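Local coordinates for activator of Hsp90 ATPase homologue 1/2-like C-terminal domain-containing protein (Enterococcus faecalis, PDB 2NN5) that is of unknown function but belongs to the AHA1 family, named after the activator of the Hsp90 ATPase, and binds magnesium ions, at residues Ala46-Tyr54 and Asp94-Gly102. Numbering follows the deposited sequence.
Sequences ASPQTIWRY and DYAEEKYLG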
# COMPACT_ATOMS: atom_id res chain seq x y z
N ALA A 46 -13.37 1.30 -9.90
CA ALA A 46 -13.87 -0.06 -10.03
C ALA A 46 -14.58 -0.44 -8.76
O ALA A 46 -14.44 0.25 -7.75
CB ALA A 46 -12.73 -1.06 -10.26
N SER A 47 -15.33 -1.54 -8.80
CA SER A 47 -16.04 -2.00 -7.62
C SER A 47 -15.10 -2.60 -6.61
O SER A 47 -14.00 -3.04 -6.95
CB SER A 47 -17.02 -3.07 -8.03
OG SER A 47 -16.32 -4.23 -8.45
N PRO A 48 -15.54 -2.64 -5.35
CA PRO A 48 -14.70 -3.30 -4.34
C PRO A 48 -14.40 -4.76 -4.69
O PRO A 48 -13.34 -5.26 -4.39
CB PRO A 48 -15.56 -3.22 -3.06
CG PRO A 48 -16.41 -1.99 -3.29
CD PRO A 48 -16.72 -1.97 -4.77
N GLN A 49 -15.35 -5.43 -5.33
CA GLN A 49 -15.13 -6.82 -5.70
C GLN A 49 -14.00 -6.94 -6.70
O GLN A 49 -13.17 -7.89 -6.63
CB GLN A 49 -16.43 -7.40 -6.26
CG GLN A 49 -17.54 -7.48 -5.15
CD GLN A 49 -18.33 -6.19 -4.85
OE1 GLN A 49 -18.15 -5.16 -5.45
NE2 GLN A 49 -19.29 -6.30 -3.94
N THR A 50 -13.91 -6.00 -7.65
CA THR A 50 -12.80 -6.02 -8.62
C THR A 50 -11.47 -5.75 -7.89
O THR A 50 -10.49 -6.43 -8.13
CB THR A 50 -13.07 -4.98 -9.68
OG1 THR A 50 -14.17 -5.42 -10.51
CG2 THR A 50 -11.86 -4.79 -10.55
N ILE A 51 -11.45 -4.71 -7.05
CA ILE A 51 -10.20 -4.33 -6.43
C ILE A 51 -9.73 -5.44 -5.49
O ILE A 51 -8.53 -5.70 -5.37
CB ILE A 51 -10.38 -3.00 -5.69
CG1 ILE A 51 -10.64 -1.90 -6.73
CG2 ILE A 51 -9.15 -2.73 -4.82
CD1 ILE A 51 -11.29 -0.70 -6.14
N TRP A 52 -10.66 -6.14 -4.83
CA TRP A 52 -10.29 -7.24 -3.93
C TRP A 52 -9.44 -8.31 -4.65
O TRP A 52 -8.55 -8.92 -4.02
CB TRP A 52 -11.55 -7.88 -3.37
CG TRP A 52 -11.30 -9.00 -2.46
CD1 TRP A 52 -11.53 -10.34 -2.71
CD2 TRP A 52 -10.85 -8.92 -1.10
NE1 TRP A 52 -11.24 -11.07 -1.59
CE2 TRP A 52 -10.82 -10.24 -0.58
CE3 TRP A 52 -10.43 -7.86 -0.27
CZ2 TRP A 52 -10.37 -10.52 0.74
CZ3 TRP A 52 -10.02 -8.14 1.05
CH2 TRP A 52 -10.02 -9.45 1.53
N ARG A 53 -9.69 -8.52 -5.93
CA ARG A 53 -8.92 -9.55 -6.65
C ARG A 53 -7.46 -9.15 -6.73
O ARG A 53 -6.62 -10.03 -6.78
CB ARG A 53 -9.47 -9.80 -8.06
CG ARG A 53 -10.99 -10.23 -7.99
CD ARG A 53 -11.57 -10.60 -9.37
NE ARG A 53 -10.76 -11.66 -9.94
CZ ARG A 53 -10.79 -12.02 -11.24
NH1 ARG A 53 -9.97 -12.98 -11.66
NH2 ARG A 53 -11.63 -11.40 -12.08
N TYR A 54 -7.16 -7.84 -6.75
CA TYR A 54 -5.77 -7.41 -6.82
C TYR A 54 -5.03 -7.59 -5.50
O TYR A 54 -3.80 -7.45 -5.49
CB TYR A 54 -5.71 -5.94 -7.28
CG TYR A 54 -6.05 -5.82 -8.75
CD1 TYR A 54 -7.40 -5.77 -9.15
CD2 TYR A 54 -5.05 -5.75 -9.73
CE1 TYR A 54 -7.75 -5.73 -10.50
CE2 TYR A 54 -5.39 -5.64 -11.07
CZ TYR A 54 -6.73 -5.64 -11.44
OH TYR A 54 -7.07 -5.58 -12.79
N ASP A 94 -6.08 -9.92 9.71
CA ASP A 94 -7.53 -9.81 9.63
C ASP A 94 -7.94 -10.03 8.16
O ASP A 94 -7.17 -9.72 7.23
CB ASP A 94 -8.00 -8.45 10.08
CG ASP A 94 -9.25 -8.54 10.94
OD1 ASP A 94 -9.86 -9.65 11.04
OD2 ASP A 94 -9.59 -7.53 11.55
N TYR A 95 -9.14 -10.55 7.95
CA TYR A 95 -9.56 -10.96 6.62
C TYR A 95 -11.08 -10.96 6.54
O TYR A 95 -11.72 -11.67 7.30
CB TYR A 95 -9.05 -12.38 6.32
CG TYR A 95 -9.34 -12.85 4.92
CD1 TYR A 95 -8.41 -12.68 3.88
CD2 TYR A 95 -10.54 -13.52 4.62
CE1 TYR A 95 -8.68 -13.14 2.56
CE2 TYR A 95 -10.81 -13.96 3.33
CZ TYR A 95 -9.87 -13.79 2.32
OH TYR A 95 -10.12 -14.23 1.04
N ALA A 96 -11.64 -10.10 5.68
CA ALA A 96 -13.08 -10.15 5.40
C ALA A 96 -13.24 -9.99 3.90
O ALA A 96 -12.92 -8.95 3.36
CB ALA A 96 -13.83 -9.07 6.14
N GLU A 97 -13.69 -11.06 3.24
CA GLU A 97 -13.83 -11.09 1.80
C GLU A 97 -14.46 -9.83 1.25
O GLU A 97 -15.58 -9.44 1.65
CB GLU A 97 -14.70 -12.29 1.41
CG GLU A 97 -14.77 -12.61 -0.06
CD GLU A 97 -15.62 -13.83 -0.31
OE1 GLU A 97 -15.97 -14.09 -1.47
OE2 GLU A 97 -15.96 -14.54 0.69
N GLU A 98 -13.75 -9.18 0.34
CA GLU A 98 -14.22 -7.98 -0.40
C GLU A 98 -14.45 -6.76 0.48
O GLU A 98 -15.11 -5.80 0.05
CB GLU A 98 -15.45 -8.30 -1.31
CG GLU A 98 -15.12 -9.38 -2.31
CD GLU A 98 -16.32 -9.93 -3.08
OE1 GLU A 98 -17.47 -9.81 -2.61
OE2 GLU A 98 -16.08 -10.47 -4.19
N LYS A 99 -13.87 -6.77 1.69
CA LYS A 99 -14.09 -5.70 2.65
C LYS A 99 -12.76 -5.18 3.23
O LYS A 99 -12.47 -4.00 3.17
CB LYS A 99 -14.99 -6.22 3.80
CG LYS A 99 -16.47 -6.59 3.44
CD LYS A 99 -17.26 -7.06 4.68
CE LYS A 99 -17.41 -8.61 4.89
NZ LYS A 99 -17.38 -9.65 3.74
N TYR A 100 -11.99 -6.08 3.86
CA TYR A 100 -10.73 -5.63 4.47
C TYR A 100 -9.71 -6.73 4.61
O TYR A 100 -10.06 -7.91 4.60
CB TYR A 100 -10.90 -4.92 5.81
CG TYR A 100 -11.65 -5.71 6.83
CD1 TYR A 100 -13.00 -5.43 7.12
CD2 TYR A 100 -11.02 -6.71 7.56
CE1 TYR A 100 -13.71 -6.18 8.13
CE2 TYR A 100 -11.70 -7.44 8.55
CZ TYR A 100 -13.04 -7.18 8.83
OH TYR A 100 -13.67 -7.96 9.80
N LEU A 101 -8.45 -6.30 4.72
CA LEU A 101 -7.31 -7.22 4.80
C LEU A 101 -6.23 -6.56 5.62
O LEU A 101 -5.80 -5.46 5.28
CB LEU A 101 -6.75 -7.49 3.38
CG LEU A 101 -5.60 -8.48 3.32
CD1 LEU A 101 -6.03 -9.93 3.74
CD2 LEU A 101 -5.02 -8.51 1.90
N GLY A 102 -5.81 -7.24 6.69
CA GLY A 102 -4.66 -6.77 7.45
C GLY A 102 -3.54 -7.78 7.31
O GLY A 102 -3.78 -8.98 7.35
O HOH W 1 -13.85 -10.37 -5.60
O HOH W 2 -18.92 -7.76 -0.98
O HOH W 3 -11.57 -13.94 -1.84
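Trp52 of helix 48-56 packs its indole against the hairpin turn that joins strands 86-96 and 100-105 of the antiparallel sheet, an aromatic helix-to-hairpin contact edged by bridging waters. With CG anti to the backbone N (chi1 180°), the indole projects from the helix to the turn. The backbone of Glu97 and Glu98 lies over one ring face, with Glu98 N 3.2 Å from Trp52 CD2. On the same turn, Glu98 CG makes a CH-pi contact over the five-membered ring, 4.0 Å from its centroid. The far end of the indole meets Tyr95, whose ring presents its face to the tryptophan edge in an offset edge-to-face pair, planes at 66°; Trp52 CZ2 comes within 3.6 Å of Tyr95 CE1. Near this end lie two hairpin carbonyls, Tyr100 O at the ring edge and Ala96 O obliquely placed. Ala96 O takes both Lys99 N and Tyr100 N as hydrogen-bond donors, in a classic beta bulge, Lys99 and Tyr100 both facing Ala96, at the end of the hairpin. Leu101 CB reaches Trp52 CZ3 from strand 100-105, and Leu114 of the adjacent strand 108-116 also touches the indole. Toward the helix start, Gln49 is bent at chi2 (82°), and Gln49 CG lies 3.4 Å from Glu98 CD, the amide plane nearly perpendicular to the carboxylate. One water donates to both Gln49 O and Glu98 OE2, the latter at 2.6 Å. Another accepts from Trp52 NE1 at 2.9 Å and lies 3.2 Å from Tyr95 OH. No direct hydrogen bond crosses between 46-54 and 94-102: ring packing joins helix to hairpin, while water satisfies the indole N-H and links the Glu98 carboxylate to the helix.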